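Hemoglobin-like protein (Methylacidiphilum infernorum, PDB 4NK2) binds heme as a group II truncated hemoglobin and probably serves in oxygen binding or transport. Local coordinates at residues I129-R134 with R172-E177. Numbering follows the deposited sequence.
Sequences IDEKAR and RRTTLE. With HEM (protoporphyrin IX containing Fe), chain C.
The backbone of Arg172 runs beside that of Asp130, where Arg172 N donates to Ile129 O (3.0 Å) and Asp130 CA makes a CA-H...O contact with Arg172 O, a buried oxygen with no other partner in the model. From there the chain 172-177 passes Glu131, in the first turn of helix 131-147, whose carboxylate takes three donors from Arg173 and Thr174. Glu131 OE2 accepts twice: on its syn lone pair from Thr174 N (2.8 Å, a fairly straight 158°), and on its anti lone pair from Arg173 NH1 (2.9 Å), a salt bridge in which the oxygen sits 33° out of the guanidinium plane. The other oxygen, Glu131 OE1, receives the hydroxyl of Thr174 OG1 at 2.6 Å, from above the carboxylate plane; threonine, with a hydroxyl beside its own N-H, can meet both oxygens. Glutamate suits this place because its chain, bent at chi2 (86°), carries both oxygens to the neighbouring loop. With only a methyl group at Glu131, as in an alanine here, Thr174 N and OG1 are likely to lose their acceptor and Arg173 one of its two carboxylate partners. Arginine offers several N-H groups on one flat group: NH1 and NH2 also grip Glu177 O end-on, while NE makes a salt bridge with Asp41. Asp130 is the N-cap of the helix, its short acidic side chain placing OD1 to accept from Ala133 N (2.9 Å). Ile129, branched and apolar, turns the other way and lays CD1 on heme C2B (3.7 Å), near the axial His124. Arg172 NH2 hydrogen-bonds Phe125 O and Thr128 OG1 of the second subunit. The contact therefore joins the heme-side start of helix 131-147 to the loop between helices 155-165 and 184-192, and the Arg173 guanidinium links both to strand 35-48.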
# COMPACT_ATOMS: atom_id res chain seq x y z
N ILE A 129 -3.17 5.92 4.74
CA ILE A 129 -2.24 5.85 5.87
C ILE A 129 -0.90 5.37 5.35
O ILE A 129 -0.77 4.20 4.96
CB ILE A 129 -2.75 4.88 6.95
CG1 ILE A 129 -4.09 5.37 7.53
CG2 ILE A 129 -1.67 4.72 8.07
CD1 ILE A 129 -4.84 4.34 8.38
N ASP A 130 0.10 6.24 5.33
CA ASP A 130 1.44 5.84 4.95
C ASP A 130 2.32 5.60 6.17
O ASP A 130 1.85 5.68 7.28
CB ASP A 130 2.07 6.84 3.99
CG ASP A 130 2.27 8.20 4.59
OD1 ASP A 130 2.20 8.35 5.81
OD2 ASP A 130 2.51 9.14 3.83
N GLU A 131 3.60 5.30 5.94
CA GLU A 131 4.49 4.90 7.02
C GLU A 131 4.65 6.02 8.04
O GLU A 131 4.58 5.77 9.25
CB GLU A 131 5.86 4.48 6.46
CG GLU A 131 5.78 3.37 5.42
CD GLU A 131 5.54 3.91 4.01
OE1 GLU A 131 5.22 5.12 3.86
OE2 GLU A 131 5.68 3.13 3.05
N LYS A 132 4.80 7.24 7.57
CA LYS A 132 4.95 8.41 8.43
C LYS A 132 3.71 8.70 9.27
O LYS A 132 3.83 9.06 10.42
CB LYS A 132 5.31 9.63 7.60
CG LYS A 132 5.61 10.86 8.39
CD LYS A 132 6.87 10.70 9.19
CE LYS A 132 7.45 12.04 9.59
NZ LYS A 132 8.52 11.91 10.60
N ALA A 133 2.54 8.54 8.67
CA ALA A 133 1.28 8.67 9.40
C ALA A 133 1.23 7.73 10.61
O ALA A 133 0.78 8.12 11.70
CB ALA A 133 0.12 8.38 8.48
N ARG A 134 1.65 6.48 10.43
CA ARG A 134 1.70 5.55 11.55
C ARG A 134 2.68 6.02 12.61
O ARG A 134 2.39 5.92 13.81
CB ARG A 134 2.07 4.13 11.10
CG ARG A 134 2.64 3.30 12.26
CD ARG A 134 2.92 1.85 11.86
NE ARG A 134 3.52 1.10 12.96
CZ ARG A 134 4.83 0.98 13.17
NH1 ARG A 134 5.70 1.53 12.33
NH2 ARG A 134 5.28 0.28 14.21
N ARG A 172 -0.79 2.84 2.33
CA ARG A 172 -0.07 3.60 1.30
C ARG A 172 1.42 3.42 1.53
O ARG A 172 1.95 3.81 2.59
CB ARG A 172 -0.44 5.07 1.36
CG ARG A 172 0.32 5.97 0.36
CD ARG A 172 -0.04 5.63 -1.10
NE ARG A 172 0.15 6.75 -2.02
CZ ARG A 172 1.25 6.96 -2.75
NH1 ARG A 172 2.27 6.11 -2.68
NH2 ARG A 172 1.31 8.00 -3.56
N ARG A 173 2.11 2.82 0.56
CA ARG A 173 3.55 2.62 0.70
C ARG A 173 4.29 3.72 -0.06
O ARG A 173 3.85 4.14 -1.14
CB ARG A 173 3.95 1.23 0.21
CG ARG A 173 3.53 0.13 1.16
CD ARG A 173 4.45 0.16 2.39
NE ARG A 173 5.65 -0.65 2.18
CZ ARG A 173 6.82 -0.44 2.77
NH1 ARG A 173 6.97 0.58 3.61
NH2 ARG A 173 7.84 -1.25 2.51
N THR A 174 5.39 4.21 0.51
CA THR A 174 6.12 5.34 -0.08
C THR A 174 7.61 5.10 -0.05
O THR A 174 8.39 5.98 -0.44
CB THR A 174 5.86 6.66 0.68
OG1 THR A 174 6.40 6.57 2.00
CG2 THR A 174 4.37 6.97 0.75
N THR A 175 8.00 3.91 0.43
CA THR A 175 9.41 3.50 0.48
C THR A 175 9.52 1.98 0.36
O THR A 175 8.56 1.26 0.66
CB THR A 175 10.11 3.93 1.80
OG1 THR A 175 11.36 3.23 1.92
CG2 THR A 175 9.25 3.55 3.03
N LEU A 176 10.69 1.50 -0.03
CA LEU A 176 10.97 0.08 -0.06
C LEU A 176 11.31 -0.46 1.33
O LEU A 176 11.22 -1.64 1.56
CB LEU A 176 12.14 -0.20 -0.98
CG LEU A 176 11.97 -0.48 -2.48
CD1 LEU A 176 10.57 -0.40 -2.99
CD2 LEU A 176 12.90 0.38 -3.27
N GLU A 177 11.71 0.41 2.24
CA GLU A 177 12.06 -0.01 3.60
C GLU A 177 10.85 -0.51 4.36
O GLU A 177 9.76 -0.06 4.11
CB GLU A 177 12.64 1.17 4.37
CG GLU A 177 13.75 1.87 3.67
CD GLU A 177 15.08 1.20 3.89
OE1 GLU A 177 16.07 1.92 4.11
OE2 GLU A 177 15.14 -0.05 3.87
CHA HEM C . -10.95 4.98 12.77
CHB HEM C . -6.69 7.00 11.66
CHC HEM C . -4.40 3.11 13.50
CHD HEM C . -8.50 2.27 16.00
C1A HEM C . -10.02 5.84 12.22
C2A HEM C . -10.29 6.97 11.34
C3A HEM C . -9.09 7.52 11.04
C4A HEM C . -8.05 6.76 11.72
CMA HEM C . -8.81 8.75 10.16
CAA HEM C . -11.69 7.43 10.84
CBA HEM C . -11.92 6.79 9.45
CGA HEM C . -13.26 7.07 8.78
O1A HEM C . -13.28 7.39 7.56
O2A HEM C . -14.34 6.97 9.44
C1B HEM C . -5.68 6.10 11.96
C2B HEM C . -4.29 6.19 11.57
C3B HEM C . -3.65 5.11 12.07
C4B HEM C . -4.61 4.30 12.81
CMB HEM C . -3.63 7.31 10.74
CAB HEM C . -2.15 4.82 11.88
CBB HEM C . -1.68 3.60 12.15
C1C HEM C . -5.30 2.55 14.39
C2C HEM C . -5.06 1.46 15.33
C3C HEM C . -6.21 1.23 16.01
C4C HEM C . -7.20 2.18 15.54
CMC HEM C . -3.73 0.69 15.49
CAC HEM C . -6.47 0.19 17.12
CBC HEM C . -5.46 -0.36 17.81
C1D HEM C . -9.57 2.80 15.31
C2D HEM C . -10.97 2.49 15.51
C3D HEM C . -11.72 3.35 14.51
C4D HEM C . -10.71 4.09 13.79
CMD HEM C . -11.62 1.52 16.53
CAD HEM C . -13.25 3.39 14.28
CBD HEM C . -13.59 2.22 13.37
CGD HEM C . -15.09 2.24 13.14
O1D HEM C . -15.56 3.14 12.40
O2D HEM C . -15.80 1.37 13.70
NA HEM C . -8.66 5.75 12.43
NB HEM C . -5.83 4.95 12.71
NC HEM C . -6.62 2.95 14.57
ND HEM C . -9.46 3.74 14.29
FE HEM C . -7.63 4.28 13.44